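Local coordinates for protein short afifavidin (Afifella pfennigii, PDB 6HDT) that forms a strong non-covalent complex with biotin and 2-iminobiotin as a dimeric bacterial avidin, although its exact biological role remains obscure, at residues A[44-49]-A[56-61]; A[52-57]-A[81-86]; A[104-109]-A[117-122]. One frame throughout, in Å; residues are numbered along the deposited sequence.

Interaction 1 (A[44-49]-A[56-61]); sequences FYVNNA and GTPYPL. With BTN (biotin), chain E.
Tyr45 and Tyr59 form the hydrogen-bonded antiparallel pair of this hairpin between strands 40-46 and 58-66. Tyr45 N gives its hydrogen to Tyr59 O at 2.9 Å, and Tyr59 N returns a bond to Tyr45 O with an N-H...O angle of 163°. From this pair the Tyr45 side chain runs into the barrel. Its CB still touches Tyr59 O; with CG anti to the backbone N (chi1 -159°), the ring swings away from the partner strand, and CD2 passes Leu61 CD2 at 4.3 Å. CE1 and CZ then reach the biotin carbonyl oxygen, which lies in the ring plane at its edge, and Tyr45 OH donates to BTN O3 at 2.7 Å. On the other face, Phe44 and Pro58 lie side by side, Phe44 CD1 3.6 Å from Pro58 CB, while Val46 CG2 packs against the proline ring. Past the strand, Asn47 O accepts from Gly56 N at 2.8 Å. Asn47 OD1 accepts twice: from Ala49 N, closing an Asx turn, and from BTN N2 at 2.9 Å with a nearly straight N-H (165°). Asn25, Ser29 and Asp123 also hydrogen-bond the ligand. Donor to O3 and acceptor from N2 thus match the two ends of one ureido amide, a pairing that probably favours one orientation of the head group.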
# COMPACT_ATOMS: atom_id res chain seq x y z
N PHE A 44 7.25 1.41 -10.92
CA PHE A 44 6.71 2.70 -11.33
C PHE A 44 5.34 2.52 -11.98
O PHE A 44 4.98 1.43 -12.45
CB PHE A 44 7.66 3.45 -12.28
CG PHE A 44 7.72 2.87 -13.67
CD1 PHE A 44 6.81 3.26 -14.66
CD2 PHE A 44 8.70 1.95 -13.99
CE1 PHE A 44 6.88 2.71 -15.94
CE2 PHE A 44 8.79 1.43 -15.26
CZ PHE A 44 7.87 1.80 -16.24
N TYR A 45 4.58 3.62 -11.97
CA TYR A 45 3.22 3.65 -12.43
C TYR A 45 2.99 4.80 -13.35
O TYR A 45 3.36 5.93 -13.05
CB TYR A 45 2.27 3.76 -11.24
CG TYR A 45 0.85 3.31 -11.53
CD1 TYR A 45 -0.08 4.18 -12.07
CD2 TYR A 45 0.45 2.01 -11.23
CE1 TYR A 45 -1.39 3.76 -12.33
CE2 TYR A 45 -0.84 1.59 -11.48
CZ TYR A 45 -1.77 2.48 -12.02
OH TYR A 45 -3.05 2.09 -12.30
N VAL A 46 2.33 4.53 -14.47
CA VAL A 46 2.00 5.59 -15.42
C VAL A 46 0.50 5.66 -15.55
O VAL A 46 -0.14 4.75 -16.09
CB VAL A 46 2.67 5.44 -16.78
CG1 VAL A 46 2.24 6.59 -17.71
CG2 VAL A 46 4.18 5.45 -16.62
N ASN A 47 -0.05 6.75 -15.04
CA ASN A 47 -1.48 6.98 -15.07
C ASN A 47 -1.92 7.50 -16.44
O ASN A 47 -1.38 8.49 -16.94
CB ASN A 47 -1.90 7.92 -13.94
CG ASN A 47 -3.32 8.40 -14.07
OD1 ASN A 47 -4.21 7.62 -14.37
ND2 ASN A 47 -3.54 9.70 -13.82
N ASN A 48 -2.87 6.79 -17.04
CA ASN A 48 -3.40 7.24 -18.31
C ASN A 48 -4.97 7.36 -18.23
O ASN A 48 -5.64 7.64 -19.22
CB ASN A 48 -2.79 6.35 -19.45
CG ASN A 48 -1.22 6.33 -19.46
OD1 ASN A 48 -0.56 7.37 -19.38
ND2 ASN A 48 -0.62 5.13 -19.57
N ALA A 49 -5.52 7.23 -17.01
CA ALA A 49 -6.96 7.28 -16.82
C ALA A 49 -7.54 8.69 -16.96
O ALA A 49 -7.01 9.65 -16.37
CB ALA A 49 -7.35 6.70 -15.48
N GLY A 56 0.57 10.40 -17.74
CA GLY A 56 1.60 10.20 -18.73
C GLY A 56 3.07 10.20 -18.35
O GLY A 56 3.91 10.15 -19.25
N THR A 57 3.41 10.26 -17.07
CA THR A 57 4.81 10.15 -16.64
C THR A 57 4.94 9.18 -15.48
O THR A 57 3.99 9.00 -14.72
CB THR A 57 5.38 11.53 -16.20
OG1 THR A 57 4.75 11.96 -15.00
CG2 THR A 57 5.16 12.56 -17.29
N PRO A 58 6.10 8.51 -15.33
CA PRO A 58 6.22 7.53 -14.23
C PRO A 58 6.28 8.16 -12.85
O PRO A 58 6.95 9.19 -12.65
CB PRO A 58 7.53 6.81 -14.53
CG PRO A 58 7.81 7.08 -15.96
CD PRO A 58 7.27 8.46 -16.22
N TYR A 59 5.54 7.53 -11.94
CA TYR A 59 5.59 7.79 -10.50
C TYR A 59 6.12 6.57 -9.75
O TYR A 59 5.84 5.41 -10.13
CB TYR A 59 4.21 8.19 -9.98
CG TYR A 59 3.81 9.55 -10.48
CD1 TYR A 59 3.25 9.73 -11.74
CD2 TYR A 59 4.04 10.68 -9.70
CE1 TYR A 59 2.93 11.01 -12.22
CE2 TYR A 59 3.69 11.94 -10.16
CZ TYR A 59 3.15 12.10 -11.42
OH TYR A 59 2.81 13.37 -11.86
N PRO A 60 6.93 6.81 -8.72
CA PRO A 60 7.45 5.69 -7.93
C PRO A 60 6.33 4.87 -7.29
O PRO A 60 5.29 5.40 -6.91
CB PRO A 60 8.33 6.37 -6.86
CG PRO A 60 8.57 7.75 -7.38
CD PRO A 60 7.38 8.11 -8.20
N LEU A 61 6.54 3.56 -7.22
CA LEU A 61 5.62 2.70 -6.48
C LEU A 61 6.39 1.78 -5.52
O LEU A 61 7.51 1.35 -5.83
CB LEU A 61 4.66 1.98 -7.43
CG LEU A 61 4.81 0.57 -8.00
CD1 LEU A 61 4.86 -0.56 -6.99
CD2 LEU A 61 3.64 0.36 -8.94
C11 BTN E . -4.71 12.30 -8.97
O11 BTN E . -4.88 12.72 -7.81
O12 BTN E . -5.52 12.54 -9.89
C10 BTN E . -3.46 11.47 -9.23
C9 BTN E . -3.67 10.40 -10.30
C8 BTN E . -4.58 9.27 -9.81
C7 BTN E . -4.90 8.23 -10.88
C2 BTN E . -5.79 7.14 -10.29
S1 BTN E . -4.97 5.99 -9.20
C6 BTN E . -6.34 4.86 -9.28
C5 BTN E . -6.84 4.93 -10.71
N1 BTN E . -6.18 3.98 -11.56
C3 BTN E . -5.42 4.49 -12.53
O3 BTN E . -4.81 3.82 -13.37
N2 BTN E . -5.46 5.85 -12.41
C4 BTN E . -6.39 6.24 -11.37
O HOH W 1 1.25 9.14 -14.87

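Interaction 2 (A[52-57]-A[81-86]); sequences FGCQGT and ANCNSV. With BTN (biotin), chain E.
The disulfide between Cys54 and Cys83 ties the loop joining strands 40-46 and 58-66, which closes over the biotin site, to the start of strand 82-96. Its sulfurs are 2.1 Å apart with a chi3 of 116°, and on both cysteines SG stands anti to the carbonyl carbon, beside the backbone N (chi1 near -67°), which brings the two sulfurs together between the two segments. Cys54 SG also lies 3.6 Å from Asn82 C and touches Ala81 CB. Gly53 packs its carbonyl carbon on Cys83 SG so closely that a CB at Gly53 would collide with that sulfur.

Near this bridge, one group from each segment grips the biotin carboxylate. Gly53 N donates to BTN O12 at 3.1 Å, with a bent N-H angle of 140°, and Ser85 OG donates to BTN O11 at 2.8 Å. The two carboxylate oxygens therefore have separate donors, which probably helps to stabilise the negative charge and is likely to limit rotation of the carboxylate; Cys83 CB lies in van der Waals contact with BTN O11.

Phe52 reaches the ligand from the same loop. Its ring lies over the bicyclic part of biotin, with BTN C4 3.9 Å above the plane near the ring centre, while BTN O12 sits at the ring edge, in plane. A serine in place of Phe52 would probably strip this apolar cover from the biotin rings and from Leu108, the barrel-wall residue that the phenyl group also touches. Loop and strand thus meet at the open end of an avidin-type beta-barrel, where a disulfide-tethered loop and a strand start share the carboxylate end of the biotin pocket.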
# COMPACT_ATOMS: atom_id res chain seq x y z
N PHE A 52 -8.50 12.25 -14.12
CA PHE A 52 -7.49 12.36 -13.10
C PHE A 52 -6.34 13.20 -13.66
O PHE A 52 -6.13 13.29 -14.90
CB PHE A 52 -6.96 10.97 -12.74
CG PHE A 52 -7.99 10.07 -12.10
CD1 PHE A 52 -8.22 10.10 -10.74
CD2 PHE A 52 -8.72 9.19 -12.88
CE1 PHE A 52 -9.16 9.27 -10.16
CE2 PHE A 52 -9.67 8.35 -12.31
CZ PHE A 52 -9.89 8.38 -10.96
N GLY A 53 -5.58 13.79 -12.75
CA GLY A 53 -4.35 14.48 -13.10
C GLY A 53 -3.14 13.56 -13.12
O GLY A 53 -3.29 12.32 -13.05
N CYS A 54 -1.95 14.17 -13.21
CA CYS A 54 -0.66 13.42 -13.18
C CYS A 54 -0.62 12.29 -14.20
O CYS A 54 -0.25 11.14 -13.89
CB CYS A 54 -0.37 12.92 -11.76
SG CYS A 54 -0.06 14.31 -10.65
N GLN A 55 -1.01 12.64 -15.41
CA GLN A 55 -1.06 11.69 -16.52
C GLN A 55 0.25 11.61 -17.30
O GLN A 55 0.95 12.61 -17.49
CB GLN A 55 -2.17 12.06 -17.49
CG GLN A 55 -3.55 11.70 -17.02
CD GLN A 55 -4.56 12.74 -17.40
OE1 GLN A 55 -4.22 13.92 -17.55
NE2 GLN A 55 -5.80 12.33 -17.56
N GLY A 56 0.57 10.40 -17.74
CA GLY A 56 1.60 10.20 -18.73
C GLY A 56 3.07 10.20 -18.35
O GLY A 56 3.91 10.15 -19.25
N THR A 57 3.41 10.26 -17.07
CA THR A 57 4.81 10.15 -16.64
C THR A 57 4.94 9.18 -15.48
O THR A 57 3.99 9.00 -14.72
CB THR A 57 5.38 11.53 -16.20
OG1 THR A 57 4.75 11.96 -15.00
CG2 THR A 57 5.16 12.56 -17.29
N ALA A 81 4.96 16.74 -12.33
CA ALA A 81 3.67 17.16 -11.78
C ALA A 81 3.33 16.56 -10.43
O ALA A 81 3.71 15.45 -10.10
CB ALA A 81 2.55 16.85 -12.76
N ASN A 82 2.51 17.31 -9.71
CA ASN A 82 2.05 16.95 -8.39
C ASN A 82 0.53 17.06 -8.38
O ASN A 82 -0.05 18.06 -8.86
CB ASN A 82 2.64 17.90 -7.35
CG ASN A 82 2.28 17.52 -5.91
OD1 ASN A 82 3.07 16.93 -5.19
ND2 ASN A 82 1.09 17.89 -5.49
N CYS A 83 -0.10 16.05 -7.82
CA CYS A 83 -1.55 16.04 -7.64
C CYS A 83 -2.01 16.03 -6.15
O CYS A 83 -3.20 15.94 -5.88
CB CYS A 83 -2.13 14.86 -8.43
SG CYS A 83 -1.97 15.13 -10.20
N ASN A 84 -1.06 16.07 -5.21
CA ASN A 84 -1.37 16.18 -3.77
C ASN A 84 -2.31 15.07 -3.31
O ASN A 84 -3.40 15.30 -2.80
CB ASN A 84 -1.94 17.56 -3.46
CG ASN A 84 -2.02 17.81 -1.98
OD1 ASN A 84 -1.25 17.27 -1.21
ND2 ASN A 84 -2.97 18.66 -1.57
N SER A 85 -1.88 13.84 -3.54
CA SER A 85 -2.73 12.68 -3.37
C SER A 85 -1.85 11.45 -3.33
O SER A 85 -0.70 11.48 -3.78
CB SER A 85 -3.68 12.55 -4.56
OG SER A 85 -2.94 12.52 -5.77
N VAL A 86 -2.42 10.37 -2.80
CA VAL A 86 -1.75 9.08 -2.71
C VAL A 86 -2.77 8.00 -3.00
O VAL A 86 -3.85 8.03 -2.44
CB VAL A 86 -1.20 8.83 -1.29
CG1 VAL A 86 -0.62 7.44 -1.16
CG2 VAL A 86 -0.19 9.89 -0.90
C11 BTN E . -4.71 12.30 -8.97
O11 BTN E . -4.88 12.72 -7.81
O12 BTN E . -5.52 12.54 -9.89
C10 BTN E . -3.46 11.47 -9.23
C9 BTN E . -3.67 10.40 -10.30
C8 BTN E . -4.58 9.27 -9.81
C7 BTN E . -4.90 8.23 -10.88
C2 BTN E . -5.79 7.14 -10.29
S1 BTN E . -4.97 5.99 -9.20
C6 BTN E . -6.34 4.86 -9.28
C5 BTN E . -6.84 4.93 -10.71
N1 BTN E . -6.18 3.98 -11.56
C3 BTN E . -5.42 4.49 -12.53
O3 BTN E . -4.81 3.82 -13.37
N2 BTN E . -5.46 5.85 -12.41
C4 BTN E . -6.39 6.24 -11.37

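Interaction 3 (A[104-109]-A[117-122]); sequences TDWNLA and EIQQGS. With BTN (biotin), chain E.
Strands 104-109 and 117-122 run antiparallel, their N-to-C directions 156° apart and their axes approaching to 4.5 Å, with Trp106-Gly121 and Leu108-Gln119 as the hydrogen-bonded pairs. In the first pair Trp106 N donates to Gly121 O at 2.9 Å, and Gly121 N answers to Trp106 O. In the second, Leu108 N donates to Gln119 O and Gln119 N to Leu108 O. The Trp106 indole folds back over the neighbouring strand because CG sits between the backbone N and the carbonyl carbon (chi1 53°). One ring face lies on the Gly121 backbone: its CA is 3.8 Å from the centroid of the six-membered ring and 22° off the normal, a CH-pi contact. A CB at Gly121 would run into Trp106 CZ2. The opposite face carries biotin, with BTN C6 3.4 Å above the plane, so the indole is sandwiched between strand and ligand.

This hairpin joins the last two strands of the eight-stranded avidin barrel, and its Trp106-Leu108 face lines the biotin pocket. Leu108 CD1 reaches BTN C8 at 3.9 Å, while its CB lies alongside Gln119 CG. Trp106 NE1 makes a weak hydrogen bond to Asp123, which also binds biotin.

The other face turns toward the second subunit, where Asn107 packs on Asn107 of that chain and Ile118 on its Asp105. Here Ser122 OG donates to Asp105 OD1 at 2.7 Å, meeting it from above the carboxylate plane. Asn107 and Gln120 extend the same way, and a water lies between their oxygens, 2.8 Å from Asn107 OD1 and 2.6 Å from Gln120 OE1.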
# COMPACT_ATOMS: atom_id res chain seq x y z
N THR A 104 -7.60 -5.87 -8.50
CA THR A 104 -7.32 -5.01 -7.37
C THR A 104 -8.47 -4.09 -7.07
O THR A 104 -9.29 -3.78 -7.94
CB THR A 104 -6.08 -4.11 -7.64
OG1 THR A 104 -6.41 -3.08 -8.59
CG2 THR A 104 -4.90 -4.91 -8.12
N ASP A 105 -8.48 -3.62 -5.82
CA ASP A 105 -9.28 -2.47 -5.39
C ASP A 105 -8.31 -1.39 -4.93
O ASP A 105 -7.21 -1.68 -4.48
CB ASP A 105 -10.21 -2.82 -4.21
CG ASP A 105 -11.35 -3.76 -4.60
OD1 ASP A 105 -11.72 -3.80 -5.79
OD2 ASP A 105 -11.94 -4.39 -3.69
N TRP A 106 -8.70 -0.14 -5.06
CA TRP A 106 -7.79 0.94 -4.69
C TRP A 106 -8.52 1.99 -3.96
O TRP A 106 -9.74 2.15 -4.14
CB TRP A 106 -7.08 1.55 -5.91
CG TRP A 106 -7.95 2.03 -7.06
CD1 TRP A 106 -8.19 1.36 -8.25
CD2 TRP A 106 -8.66 3.28 -7.17
NE1 TRP A 106 -9.01 2.09 -9.05
CE2 TRP A 106 -9.30 3.29 -8.43
CE3 TRP A 106 -8.80 4.42 -6.33
CZ2 TRP A 106 -10.08 4.34 -8.87
CZ3 TRP A 106 -9.59 5.48 -6.79
CH2 TRP A 106 -10.22 5.43 -8.04
N ASN A 107 -7.75 2.68 -3.13
CA ASN A 107 -8.21 3.87 -2.45
C ASN A 107 -7.25 4.99 -2.77
O ASN A 107 -6.07 4.75 -2.86
CB ASN A 107 -8.16 3.62 -0.94
CG ASN A 107 -9.26 2.70 -0.45
OD1 ASN A 107 -10.43 2.86 -0.79
ND2 ASN A 107 -8.87 1.70 0.33
N LEU A 108 -7.77 6.23 -2.87
CA LEU A 108 -7.00 7.40 -3.24
C LEU A 108 -7.35 8.52 -2.29
O LEU A 108 -8.48 9.00 -2.29
CB LEU A 108 -7.39 7.82 -4.64
CG LEU A 108 -6.68 8.96 -5.37
CD1 LEU A 108 -7.07 8.87 -6.83
CD2 LEU A 108 -7.02 10.35 -4.83
N ALA A 109 -6.38 8.91 -1.47
CA ALA A 109 -6.52 10.03 -0.53
C ALA A 109 -6.19 11.33 -1.22
O ALA A 109 -5.14 11.44 -1.87
CB ALA A 109 -5.59 9.81 0.65
N GLU A 117 -10.24 13.43 1.82
CA GLU A 117 -11.27 12.51 1.38
C GLU A 117 -10.54 11.30 0.83
O GLU A 117 -9.37 11.34 0.55
CB GLU A 117 -12.15 13.13 0.30
CG GLU A 117 -12.84 14.45 0.66
CD GLU A 117 -13.73 14.41 1.91
OE1 GLU A 117 -14.05 15.50 2.43
OE2 GLU A 117 -14.11 13.32 2.39
N ILE A 118 -11.29 10.22 0.70
CA ILE A 118 -10.77 8.99 0.16
C ILE A 118 -11.76 8.47 -0.88
O ILE A 118 -12.91 8.12 -0.55
CB ILE A 118 -10.59 7.94 1.28
CG1 ILE A 118 -9.70 8.49 2.40
CG2 ILE A 118 -10.08 6.61 0.69
CD1 ILE A 118 -9.68 7.63 3.64
N GLN A 119 -11.31 8.43 -2.13
CA GLN A 119 -12.13 7.84 -3.17
C GLN A 119 -11.66 6.44 -3.48
O GLN A 119 -10.52 6.04 -3.22
CB GLN A 119 -12.22 8.69 -4.41
CG GLN A 119 -10.93 9.00 -5.10
CD GLN A 119 -11.15 9.81 -6.37
OE1 GLN A 119 -11.67 9.31 -7.37
NE2 GLN A 119 -10.78 11.07 -6.32
N GLN A 120 -12.57 5.69 -4.05
CA GLN A 120 -12.32 4.29 -4.23
C GLN A 120 -12.68 3.84 -5.63
O GLN A 120 -13.46 4.47 -6.32
CB GLN A 120 -13.14 3.54 -3.16
CG GLN A 120 -14.64 3.54 -3.41
CD GLN A 120 -15.48 3.04 -2.25
OE1 GLN A 120 -14.97 2.49 -1.25
NE2 GLN A 120 -16.80 3.21 -2.38
N GLY A 121 -12.12 2.69 -6.01
CA GLY A 121 -12.41 2.08 -7.27
C GLY A 121 -11.75 0.72 -7.38
O GLY A 121 -11.20 0.19 -6.44
N SER A 122 -11.80 0.18 -8.58
CA SER A 122 -11.19 -1.10 -8.89
C SER A 122 -10.43 -1.04 -10.22
O SER A 122 -10.90 -0.41 -11.16
CB SER A 122 -12.27 -2.18 -8.96
OG SER A 122 -12.88 -2.31 -7.69
C11 BTN E . -4.71 12.30 -8.97
O11 BTN E . -4.88 12.72 -7.81
O12 BTN E . -5.52 12.54 -9.89
C10 BTN E . -3.46 11.47 -9.23
C9 BTN E . -3.67 10.40 -10.30
C8 BTN E . -4.58 9.27 -9.81
C7 BTN E . -4.90 8.23 -10.88
C2 BTN E . -5.79 7.14 -10.29
S1 BTN E . -4.97 5.99 -9.20
C6 BTN E . -6.34 4.86 -9.28
C5 BTN E . -6.84 4.93 -10.71
N1 BTN E . -6.18 3.98 -11.56
C3 BTN E . -5.42 4.49 -12.53
O3 BTN E . -4.81 3.82 -13.37
N2 BTN E . -5.46 5.85 -12.41
C4 BTN E . -6.39 6.24 -11.37
O HOH W 2 -13.02 3.20 0.27

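In the fold
All three interactions touch the same biotin. Interaction 1 holds the ureido end, interaction 2 the carboxylate and, through Phe52, one side of the ring system, and interaction 3 forms the apolar wall against the ring system and chain. Interactions 1 and 2 have centres 8 Å apart, share Gly56 and Thr57, and are joined by Tyr59 OH to Ala81 O at 2.9 Å, probably a hydrogen bond. Interactions 2 and 3 lie 15 Å apart by centres but meet where Val86 O and Ala109 N, 2.8 Å apart, link neighbouring strands, and where Phe52 CE1 approaches Leu108 CD1. Interactions 1 and 3, with nearest atoms about 7 Å apart, do not touch; biotin contacts both.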